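Local coordinates for probable glutathione reductase (Sinorhizobium meliloti, PDB 4DNA), which probably catalyses the NADPH-dependent reduction of glutathione disulfide to glutathione, as a homodimeric flavoprotein with one FAD per subunit, at residues Asp112-Leu117 / Lys124-Gly129; Ala3-Leu8 / Lys130-Glu135; Lys29-Ala34 / Ala106-Leu111. One frame throughout, in Å; residues are numbered along the deposited sequence.

Interaction 1 of 3, residues Asp112-Leu117 / Lys124-Gly129; sequences DTRAEL and KLLASG. With FAD (flavin-adenine dinucleotide), chain C.
Glu116 and Lys124 form an antiparallel hydrogen-bonded pair, Glu116 N to Lys124 O at 2.8 Å and Lys124 N to Glu116 O at 2.7 Å, with Ala115 and Leu125 the adjoining non-hydrogen-bonded pair of the hairpin. The Glu116 and Lys124 side chains run side by side, the methylenes of Lys124 along Glu116 CB, and a long salt bridge joins Glu116 OE1 to Lys124 NZ at 3.9 Å. Glu116 OE2 accepts a salt-bridge hydrogen bond from Arg114 NE at 3.2 Å on its anti lone pair, in the guanidinium plane, completing a three-residue charged network. Thr113 OG1, anti to its own nitrogen (chi1 169°), accepts from Ala127 N at 3.2 Å and donates to Arg114 O; Leu126 N reaches that carbonyl from the opposite face of its plane, so two bonds grip it. Ala115 N donates to adenine N1A of FAD at 3.2 Å (167°), while the Arg114 guanidinium lays one face by N6A. Arg114 also binds Glu36 through NH1 and Gly272 O through NH2, probably fixing its rotation beside the adenine. Ala115 packs on Phe9 and Ile11 of strand 6-11 and on Ala34 of strand 31-35, and Leu125 on Phe9, seating the hairpin against the parallel sheet.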
loop_
_atom_site.group_PDB
_atom_site.type_symbol
_atom_site.label_atom_id
_atom_site.label_comp_id
_atom_site.label_asym_id
_atom_site.label_seq_id
_atom_site.Cartn_x
_atom_site.Cartn_y
_atom_site.Cartn_z
ATOM N N ASP A 112 -38.907 -3.070 8.426
ATOM C CA ASP A 112 -38.153 -4.249 8.852
ATOM C C ASP A 112 -39.064 -5.472 8.793
ATOM O O ASP A 112 -39.884 -5.719 9.684
ATOM C CB ASP A 112 -37.560 -4.053 10.252
ATOM C CG ASP A 112 -36.950 -2.672 10.443
ATOM O OD1 ASP A 112 -35.717 -2.554 10.366
ATOM O OD2 ASP A 112 -37.705 -1.701 10.666
ATOM N N THR A 113 -38.906 -6.222 7.713
ATOM C CA THR A 113 -39.773 -7.334 7.374
ATOM C C THR A 113 -39.110 -8.083 6.232
ATOM O O THR A 113 -38.348 -7.501 5.464
ATOM C CB THR A 113 -41.184 -6.848 6.938
ATOM O OG1 THR A 113 -41.930 -7.933 6.376
ATOM C CG2 THR A 113 -41.104 -5.742 5.907
ATOM N N ARG A 114 -39.375 -9.379 6.136
ATOM C CA ARG A 114 -39.084 -10.117 4.918
ATOM C C ARG A 114 -40.169 -9.732 3.898
ATOM O O ARG A 114 -41.324 -9.478 4.276
ATOM C CB ARG A 114 -39.072 -11.624 5.204
ATOM C CG ARG A 114 -38.851 -12.508 3.990
ATOM C CD ARG A 114 -39.052 -13.976 4.322
ATOM N NE ARG A 114 -39.109 -14.787 3.106
ATOM C CZ ARG A 114 -38.043 -15.206 2.427
ATOM N NH1 ARG A 114 -36.816 -14.893 2.831
ATOM N NH2 ARG A 114 -38.199 -15.933 1.334
ATOM N N ALA A 115 -39.792 -9.653 2.620
ATOM C CA ALA A 115 -40.743 -9.376 1.541
ATOM C C ALA A 115 -40.759 -10.506 0.504
ATOM O O ALA A 115 -39.705 -11.042 0.131
ATOM C CB ALA A 115 -40.432 -8.045 0.879
ATOM N N GLU A 116 -41.960 -10.877 0.060
ATOM C CA GLU A 116 -42.118 -11.858 -1.009
ATOM C C GLU A 116 -42.938 -11.287 -2.146
ATOM O O GLU A 116 -43.516 -10.199 -2.038
ATOM C CB GLU A 116 -42.757 -13.140 -0.493
ATOM C CG GLU A 116 -41.759 -14.214 -0.106
ATOM C CD GLU A 116 -42.395 -15.346 0.683
ATOM O OE1 GLU A 116 -43.447 -15.880 0.245
ATOM O OE2 GLU A 116 -41.835 -15.700 1.749
ATOM N N LEU A 117 -42.987 -12.037 -3.238
ATOM C CA LEU A 117 -43.648 -11.579 -4.440
ATOM C C LEU A 117 -45.001 -12.214 -4.651
ATOM O O LEU A 117 -45.119 -13.443 -4.707
ATOM C CB LEU A 117 -42.760 -11.831 -5.650
ATOM C CG LEU A 117 -41.667 -10.786 -5.835
ATOM C CD1 LEU A 117 -40.538 -11.329 -6.689
ATOM C CD2 LEU A 117 -42.260 -9.536 -6.465
ATOM N N LYS A 124 -45.700 -8.738 -1.260
ATOM C CA LYS A 124 -46.252 -8.986 0.081
ATOM C C LYS A 124 -45.199 -8.852 1.181
ATOM O O LYS A 124 -44.035 -9.224 0.997
ATOM C CB LYS A 124 -47.013 -10.324 0.177
ATOM C CG LYS A 124 -46.182 -11.592 0.018
ATOM C CD LYS A 124 -47.059 -12.829 0.189
ATOM C CE LYS A 124 -46.348 -14.109 -0.244
ATOM N NZ LYS A 124 -47.277 -15.280 -0.264
ATOM N N LEU A 125 -45.632 -8.309 2.315
ATOM C CA LEU A 125 -44.761 -8.016 3.442
ATOM C C LEU A 125 -45.193 -8.853 4.636
ATOM O O LEU A 125 -46.193 -8.544 5.274
ATOM C CB LEU A 125 -44.876 -6.535 3.806
ATOM C CG LEU A 125 -44.862 -5.486 2.685
ATOM C CD1 LEU A 125 -45.671 -4.241 3.060
ATOM C CD2 LEU A 125 -43.427 -5.134 2.312
ATOM N N LEU A 126 -44.439 -9.900 4.947
ATOM C CA LEU A 126 -44.898 -10.897 5.916
ATOM C C LEU A 126 -45.169 -10.343 7.309
ATOM O O LEU A 126 -46.214 -10.636 7.883
ATOM C CB LEU A 126 -43.962 -12.115 5.972
ATOM C CG LEU A 126 -43.747 -12.903 4.666
ATOM C CD1 LEU A 126 -43.236 -14.306 4.966
ATOM C CD2 LEU A 126 -44.996 -12.966 3.788
ATOM N N ALA A 127 -44.257 -9.528 7.837
ATOM C CA ALA A 127 -44.369 -9.012 9.212
ATOM C C ALA A 127 -45.718 -8.346 9.544
ATOM O O ALA A 127 -46.270 -8.583 10.624
ATOM C CB ALA A 127 -43.214 -8.078 9.539
ATOM N N SER A 128 -46.247 -7.527 8.631
ATOM C CA SER A 128 -47.580 -6.950 8.822
ATOM C C SER A 128 -48.685 -7.818 8.199
ATOM O O SER A 128 -49.863 -7.665 8.529
ATOM C CB SER A 128 -47.644 -5.505 8.301
ATOM O OG SER A 128 -47.652 -5.448 6.886
ATOM N N GLY A 129 -48.291 -8.737 7.325
ATOM C CA GLY A 129 -49.227 -9.543 6.556
ATOM C C GLY A 129 -49.911 -8.745 5.457
ATOM O O GLY A 129 -50.995 -9.114 5.004
HETATM P PA FAD C . -26.287 -8.676 0.605
HETATM O O1A FAD C . -26.032 -10.173 0.645
HETATM O O2A FAD C . -25.255 -7.666 1.053
HETATM O O5B FAD C . -27.628 -8.358 1.430
HETATM C C5B FAD C . -28.941 -8.531 0.882
HETATM C C4B FAD C . -29.897 -8.415 2.058
HETATM O O4B FAD C . -31.217 -8.856 1.745
HETATM C C3B FAD C . -29.405 -9.274 3.207
HETATM O O3B FAD C . -29.195 -8.429 4.347
HETATM C C2B FAD C . -30.497 -10.306 3.409
HETATM O O2B FAD C . -30.653 -10.640 4.788
HETATM C C1B FAD C . -31.730 -9.620 2.839
HETATM N N9A FAD C . -32.757 -10.549 2.312
HETATM C C8A FAD C . -32.500 -11.749 1.758
HETATM N N7A FAD C . -33.628 -12.369 1.335
HETATM C C5A FAD C . -34.639 -11.540 1.617
HETATM C C6A FAD C . -36.096 -11.603 1.419
HETATM N N6A FAD C . -36.611 -12.716 0.841
HETATM N N1A FAD C . -36.839 -10.545 1.836
HETATM C C2A FAD C . -36.263 -9.465 2.420
HETATM N N3A FAD C . -34.932 -9.346 2.630
HETATM C C4A FAD C . -34.077 -10.337 2.256
HETATM N N1 FAD C . -16.763 -8.557 -0.954
HETATM C C2 FAD C . -15.754 -7.694 -1.215
HETATM O O2 FAD C . -15.849 -6.922 -2.193
HETATM N N3 FAD C . -14.649 -7.648 -0.448
HETATM C C4 FAD C . -14.463 -8.446 0.622
HETATM O O4 FAD C . -13.419 -8.358 1.315
HETATM C C4X FAD C . -15.526 -9.424 0.963
HETATM N N5 FAD C . -15.420 -10.257 2.022
HETATM C C5X FAD C . -16.423 -11.132 2.303
HETATM C C6 FAD C . -16.313 -11.993 3.396
HETATM C C7 FAD C . -17.334 -12.903 3.688
HETATM C C7M FAD C . -17.169 -13.810 4.881
HETATM C C8 FAD C . -18.565 -12.948 2.837
HETATM C C8M FAD C . -19.704 -13.894 3.110
HETATM C C9 FAD C . -18.676 -12.094 1.748
HETATM C C9A FAD C . -17.655 -11.194 1.448
HETATM N N10 FAD C . -17.782 -10.330 0.342
HETATM C C10 FAD C . -16.722 -9.429 0.080
HETATM C "C1'" FAD C . -18.989 -10.395 -0.501
HETATM C "C2'" FAD C . -19.987 -9.280 -0.221
HETATM O "O2'" FAD C . -20.332 -9.285 1.168
HETATM C "C3'" FAD C . -21.227 -9.436 -1.104
HETATM O "O3'" FAD C . -20.789 -9.627 -2.454
HETATM C "C4'" FAD C . -22.162 -8.227 -1.048
HETATM O "O4'" FAD C . -22.730 -8.123 0.264
HETATM C "C5'" FAD C . -23.279 -8.350 -2.070
HETATM O "O5'" FAD C . -24.444 -7.714 -1.549
HETATM P P FAD C . -25.931 -7.929 -2.147
HETATM O O1P FAD C . -26.453 -6.605 -2.673
HETATM O O2P FAD C . -25.957 -9.155 -3.029
HETATM O O3P FAD C . -26.825 -8.256 -0.854
#

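Interaction 2 of 3, residues Ala3-Leu8 / Lys130-Glu135; sequences AFDYDL and KTVTAE
Asp5 and Thr133 carry most of the polar contact. Asp5 N donates almost straight to Thr133 OG1 at 3.1 Å, and Thr133 N returns a bond to Asp5 OD2 at 2.6 Å, met on the anti side and 33° out of the carboxylate plane. Thr133 OG1 adds a weak bond to the same oxygen; with chi1 at 60° the hydroxyl sits between the backbone nitrogen and carbonyl carbon, where it meets both Asp5 N and Asp5 OD2. Backbone bonds follow from Tyr6 N to Thr133 O at 3.0 Å and from Glu135 N to Tyr6 O at 3.3 Å. They flank a parallel bridge between Tyr6 and Ala134, where strand 6-11, which opens the FAD-binding Rossmann-type fold, meets the last strand of the three-stranded antiparallel sheet. The chain turns a corner at Asp7 and again at Glu135, so the two strands change partners here, and strand 137-139 then runs beside 6-11 in the parallel sheet.

Among the apolar contacts, Phe4 lies flat against the backbone of Glu135, whose CA stands over the ring centre, while CB makes a CH-pi contact 3.9 Å from the centroid. Replacing Phe4 with an alanine would probably uncover the Glu135 backbone and leave its CB and CG without their aromatic neighbour. Tyr6 turns its ring edge to Val132, with CE2 3.5 Å from CG1, and the two side chains cross at about a right angle; the Tyr6 OH is hydrogen-bonded to Glu109 OE1 of strand 109-112. Asp7 OD1 and Glu135 OE1, like charges, lie 4.3 Å apart, while Asp7 OD2 accepts from Lys30 N.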
loop_
_atom_site.group_PDB
_atom_site.type_symbol
_atom_site.label_atom_id
_atom_site.label_comp_id
_atom_site.label_asym_id
_atom_site.label_seq_id
_atom_site.Cartn_x
_atom_site.Cartn_y
_atom_site.Cartn_z
ATOM N N ALA A 3 -52.278 5.135 -9.964
ATOM C CA ALA A 3 -50.975 4.419 -10.097
ATOM C C ALA A 3 -50.727 3.460 -8.924
ATOM O O ALA A 3 -51.681 2.964 -8.307
ATOM C CB ALA A 3 -49.826 5.413 -10.246
ATOM N N PHE A 4 -49.448 3.210 -8.630
ATOM C CA PHE A 4 -49.038 2.204 -7.649
ATOM C C PHE A 4 -48.699 2.842 -6.310
ATOM O O PHE A 4 -48.465 4.046 -6.232
ATOM C CB PHE A 4 -47.790 1.445 -8.123
ATOM C CG PHE A 4 -47.817 1.017 -9.568
ATOM C CD1 PHE A 4 -47.601 1.939 -10.593
ATOM C CD2 PHE A 4 -48.002 -0.321 -9.903
ATOM C CE1 PHE A 4 -47.601 1.535 -11.922
ATOM C CE2 PHE A 4 -48.000 -0.730 -11.229
ATOM C CZ PHE A 4 -47.798 0.199 -12.241
ATOM N N ASP A 5 -48.633 2.014 -5.268
ATOM C CA ASP A 5 -48.201 2.461 -3.948
ATOM C C ASP A 5 -46.843 3.144 -4.021
ATOM O O ASP A 5 -46.663 4.232 -3.487
ATOM C CB ASP A 5 -48.131 1.286 -2.970
ATOM C CG ASP A 5 -49.450 0.549 -2.839
ATOM O OD1 ASP A 5 -50.530 1.189 -2.882
ATOM O OD2 ASP A 5 -49.402 -0.684 -2.681
ATOM N N TYR A 6 -45.890 2.504 -4.684
ATOM C CA TYR A 6 -44.548 3.057 -4.798
ATOM C C TYR A 6 -44.109 3.074 -6.246
ATOM O O TYR A 6 -44.694 2.393 -7.082
ATOM C CB TYR A 6 -43.552 2.244 -3.959
ATOM C CG TYR A 6 -43.956 2.093 -2.510
ATOM C CD1 TYR A 6 -43.757 3.125 -1.601
ATOM C CD2 TYR A 6 -44.542 0.918 -2.054
ATOM C CE1 TYR A 6 -44.132 2.991 -0.272
ATOM C CE2 TYR A 6 -44.922 0.772 -0.728
ATOM C CZ TYR A 6 -44.715 1.809 0.162
ATOM O OH TYR A 6 -45.093 1.665 1.482
ATOM N N ASP A 7 -43.091 3.866 -6.548
ATOM C CA ASP A 7 -42.498 3.819 -7.870
ATOM C C ASP A 7 -41.531 2.648 -7.904
ATOM O O ASP A 7 -41.387 1.985 -8.931
ATOM C CB ASP A 7 -41.783 5.131 -8.201
ATOM C CG ASP A 7 -42.742 6.304 -8.307
ATOM O OD1 ASP A 7 -43.452 6.419 -9.337
ATOM O OD2 ASP A 7 -42.793 7.115 -7.355
ATOM N N LEU A 8 -40.896 2.384 -6.762
ATOM C CA LEU A 8 -39.823 1.406 -6.695
ATOM C C LEU A 8 -39.737 0.679 -5.361
ATOM O O LEU A 8 -39.305 1.261 -4.370
ATOM C CB LEU A 8 -38.473 2.070 -6.979
ATOM C CG LEU A 8 -37.288 1.108 -6.844
ATOM C CD1 LEU A 8 -37.151 0.221 -8.075
ATOM C CD2 LEU A 8 -36.006 1.871 -6.587
ATOM N N LYS A 130 -49.280 -7.652 5.029
ATOM C CA LYS A 130 -49.833 -6.751 3.998
ATOM C C LYS A 130 -49.356 -7.014 2.562
ATOM O O LYS A 130 -48.395 -7.750 2.326
ATOM C CB LYS A 130 -49.568 -5.279 4.367
ATOM C CG LYS A 130 -50.814 -4.457 4.665
ATOM C CD LYS A 130 -51.448 -4.841 5.993
ATOM C CE LYS A 130 -52.955 -4.685 5.944
ATOM N NZ LYS A 130 -53.551 -5.325 7.141
ATOM N N THR A 131 -50.038 -6.368 1.618
ATOM C CA THR A 131 -49.824 -6.517 0.175
ATOM C C THR A 131 -49.594 -5.136 -0.435
ATOM O O THR A 131 -50.406 -4.224 -0.232
ATOM C CB THR A 131 -51.074 -7.164 -0.470
ATOM O OG1 THR A 131 -51.097 -8.565 -0.172
ATOM C CG2 THR A 131 -51.123 -6.950 -1.984
ATOM N N VAL A 132 -48.511 -4.983 -1.191
ATOM C CA VAL A 132 -48.128 -3.671 -1.724
ATOM C C VAL A 132 -47.764 -3.687 -3.217
ATOM O O VAL A 132 -47.178 -4.651 -3.709
ATOM C CB VAL A 132 -46.991 -3.064 -0.869
ATOM C CG1 VAL A 132 -45.927 -2.387 -1.725
ATOM C CG2 VAL A 132 -47.557 -2.118 0.188
ATOM N N THR A 133 -48.108 -2.616 -3.930
ATOM C CA THR A 133 -47.794 -2.507 -5.355
ATOM C C THR A 133 -46.682 -1.487 -5.646
ATOM O O THR A 133 -46.643 -0.403 -5.052
ATOM C CB THR A 133 -49.034 -2.139 -6.192
ATOM O OG1 THR A 133 -49.545 -0.875 -5.754
ATOM C CG2 THR A 133 -50.123 -3.206 -6.065
ATOM N N ALA A 134 -45.782 -1.856 -6.561
ATOM C CA ALA A 134 -44.760 -0.952 -7.086
ATOM C C ALA A 134 -44.694 -1.053 -8.609
ATOM O O ALA A 134 -45.077 -2.078 -9.185
ATOM C CB ALA A 134 -43.402 -1.254 -6.471
ATOM N N GLU A 135 -44.217 0.017 -9.250
ATOM C CA GLU A 135 -44.036 0.064 -10.706
ATOM C C GLU A 135 -42.792 -0.718 -11.164
ATOM O O GLU A 135 -42.863 -1.538 -12.083
ATOM C CB GLU A 135 -43.979 1.517 -11.201
ATOM C CG GLU A 135 -43.915 1.656 -12.722
ATOM C CD GLU A 135 -44.003 3.097 -13.203
ATOM O OE1 GLU A 135 -43.127 3.918 -12.828
ATOM O OE2 GLU A 135 -44.949 3.406 -13.970
#

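Interaction 3 of 3, residues Lys29-Ala34 / Ala106-Leu111; sequences KKVAIA and AGAEIL
Two parallel strands meet edge to edge here: 109-112, an edge strand of the five-stranded parallel sheet that binds FAD, runs beside 31-35, and the axes of 31-34 and 109-111 approach to 5.0 Å at 19°. The pairs are Ala32 with Glu109, Ile33 with Ile110 and Ala34 with Leu111. A ladder of three backbone bonds holds them: Glu109 N to Val31 O at 3.1 Å, Ile33 N to Glu109 O at 3.0 Å and Leu111 N to Ile33 O at 3.2 Å. The last two come in nearly along the C=O axis, whereas Glu109 N stands above the plane of the Val31 carbonyl. Helix 81-106 ends in a Schellman motif at Gly107, and after Ala108 the chain enters the strand.

Side chains alternate between the two faces. Ala34 CB meets Leu111 CD1 at 3.9 Å on the face that also bears Ala32 and Glu109. On the other face Ile33 (chi1 179°) holds CG2 between its backbone N and carbonyl carbon, 3.5 Å from Glu109 O, while its far end packs on Val10 and Tyr39. Ile110 packs on Arg100, Leu103 and Ala104 of helix 81-106. Where the strands begin, Val31 CB meets Ala108 CB at 4.2 Å, with Ala25 of helix 15-25 alongside both. Glu109 extends its chain fully, and its OE1 is the one held by Tyr6 of strand 6-11. The backbone bonds probably fix the register of the pair, and small or aliphatic side chains let the neighbouring layers close on it.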
loop_
_atom_site.group_PDB
_atom_site.type_symbol
_atom_site.label_atom_id
_atom_site.label_comp_id
_atom_site.label_asym_id
_atom_site.label_seq_id
_atom_site.Cartn_x
_atom_site.Cartn_y
_atom_site.Cartn_z
ATOM N N LYS A 29 -38.416 9.941 -6.041
ATOM C CA LYS A 29 -39.269 8.799 -6.369
ATOM C C LYS A 29 -39.828 8.197 -5.088
ATOM O O LYS A 29 -39.135 8.129 -4.069
ATOM C CB LYS A 29 -38.488 7.713 -7.133
ATOM C CG LYS A 29 -37.782 8.158 -8.413
ATOM C CD LYS A 29 -38.735 8.303 -9.594
ATOM C CE LYS A 29 -38.013 8.851 -10.823
ATOM N NZ LYS A 29 -38.945 9.358 -11.871
ATOM N N LYS A 30 -41.083 7.767 -5.139
ATOM C CA LYS A 30 -41.653 6.961 -4.067
ATOM C C LYS A 30 -40.923 5.612 -4.018
ATOM O O LYS A 30 -41.126 4.762 -4.891
ATOM C CB LYS A 30 -43.140 6.735 -4.322
ATOM C CG LYS A 30 -44.069 7.836 -3.841
ATOM C CD LYS A 30 -44.855 7.363 -2.629
ATOM C CE LYS A 30 -46.346 7.563 -2.834
ATOM N NZ LYS A 30 -47.118 6.555 -2.058
ATOM N N VAL A 31 -40.071 5.424 -3.013
ATOM C CA VAL A 31 -39.306 4.177 -2.868
ATOM C C VAL A 31 -39.668 3.486 -1.557
ATOM O O VAL A 31 -39.924 4.154 -0.557
ATOM C CB VAL A 31 -37.770 4.431 -2.905
ATOM C CG1 VAL A 31 -36.981 3.135 -2.792
ATOM C CG2 VAL A 31 -37.357 5.174 -4.169
ATOM N N ALA A 32 -39.698 2.160 -1.557
ATOM C CA ALA A 32 -39.819 1.391 -0.317
ATOM C C ALA A 32 -38.751 0.286 -0.247
ATOM O O ALA A 32 -38.386 -0.294 -1.271
ATOM C CB ALA A 32 -41.215 0.807 -0.192
ATOM N N ILE A 33 -38.246 -0.001 0.950
ATOM C CA ILE A 33 -37.210 -1.032 1.102
ATOM C C ILE A 33 -37.411 -1.920 2.335
ATOM O O ILE A 33 -37.684 -1.429 3.434
ATOM C CB ILE A 33 -35.772 -0.432 1.044
ATOM C CG1 ILE A 33 -34.701 -1.528 1.225
ATOM C CG2 ILE A 33 -35.606 0.716 2.036
ATOM C CD1 ILE A 33 -33.324 -1.179 0.694
ATOM N N ALA A 34 -37.269 -3.228 2.138
ATOM C CA ALA A 34 -37.476 -4.200 3.205
ATOM C C ALA A 34 -36.238 -5.051 3.490
ATOM O O ALA A 34 -35.692 -5.690 2.582
ATOM C CB ALA A 34 -38.657 -5.090 2.865
ATOM N N ALA A 106 -32.736 10.558 2.387
ATOM C CA ALA A 106 -33.094 10.648 0.970
ATOM C C ALA A 106 -34.613 10.603 0.769
ATOM O O ALA A 106 -35.107 11.012 -0.279
ATOM C CB ALA A 106 -32.414 9.536 0.174
ATOM N N GLY A 107 -35.339 10.090 1.765
ATOM C CA GLY A 107 -36.803 10.016 1.721
ATOM C C GLY A 107 -37.428 8.634 1.591
ATOM O O GLY A 107 -38.633 8.472 1.790
ATOM N N ALA A 108 -36.616 7.638 1.251
ATOM C CA ALA A 108 -37.081 6.262 1.114
ATOM C C ALA A 108 -37.739 5.737 2.397
ATOM O O ALA A 108 -37.323 6.080 3.504
ATOM C CB ALA A 108 -35.929 5.364 0.705
ATOM N N GLU A 109 -38.767 4.910 2.235
ATOM C CA GLU A 109 -39.462 4.334 3.375
ATOM C C GLU A 109 -38.819 3.024 3.819
ATOM O O GLU A 109 -38.715 2.072 3.040
ATOM C CB GLU A 109 -40.929 4.117 3.043
ATOM C CG GLU A 109 -41.721 3.551 4.196
ATOM C CD GLU A 109 -43.171 3.342 3.850
ATOM O OE1 GLU A 109 -43.568 3.730 2.729
ATOM O OE2 GLU A 109 -43.913 2.795 4.701
ATOM N N ILE A 110 -38.400 2.987 5.079
ATOM C CA ILE A 110 -37.729 1.823 5.655
ATOM C C ILE A 110 -38.725 0.988 6.453
ATOM O O ILE A 110 -39.465 1.520 7.288
ATOM C CB ILE A 110 -36.565 2.239 6.585
ATOM C CG1 ILE A 110 -35.594 3.172 5.856
ATOM C CG2 ILE A 110 -35.823 1.015 7.100
ATOM C CD1 ILE A 110 -34.717 4.006 6.769
ATOM N N LEU A 111 -38.744 -0.316 6.187
ATOM C CA LEU A 111 -39.541 -1.257 6.968
ATOM C C LEU A 111 -38.730 -2.505 7.234
ATOM O O LEU A 111 -37.956 -2.939 6.380
ATOM C CB LEU A 111 -40.845 -1.617 6.258
ATOM C CG LEU A 111 -40.868 -1.375 4.756
ATOM C CD1 LEU A 111 -41.416 -2.571 4.007
ATOM C CD2 LEU A 111 -41.682 -0.130 4.463
#

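Interactions 2 and 3 meet within the parallel sheet, where strand 6-11 lies beside 31-35: Asp7 N reaches Lys30 O at 2.7 Å, and Lys30 NZ reaches Asp5 O at 2.8 Å. Interaction 1 joins interaction 2 through the antiparallel sheet, Leu125 N lying 2.8 Å from Lys130 O, and it follows interaction 3 along the chain as strand 109-112 gives way to 115-117. Ala115 CB rests 4.0 Å from Ala34 CB, and Leu125 CD2 3.7 Å from Leu111 CD1. FAD is bonded by interaction 1 and touches Ala34 of interaction 3; the side chain of Ala34 is about 5 Å from FAD and that of Val132 in interaction 2 about 13 Å, nearest atoms.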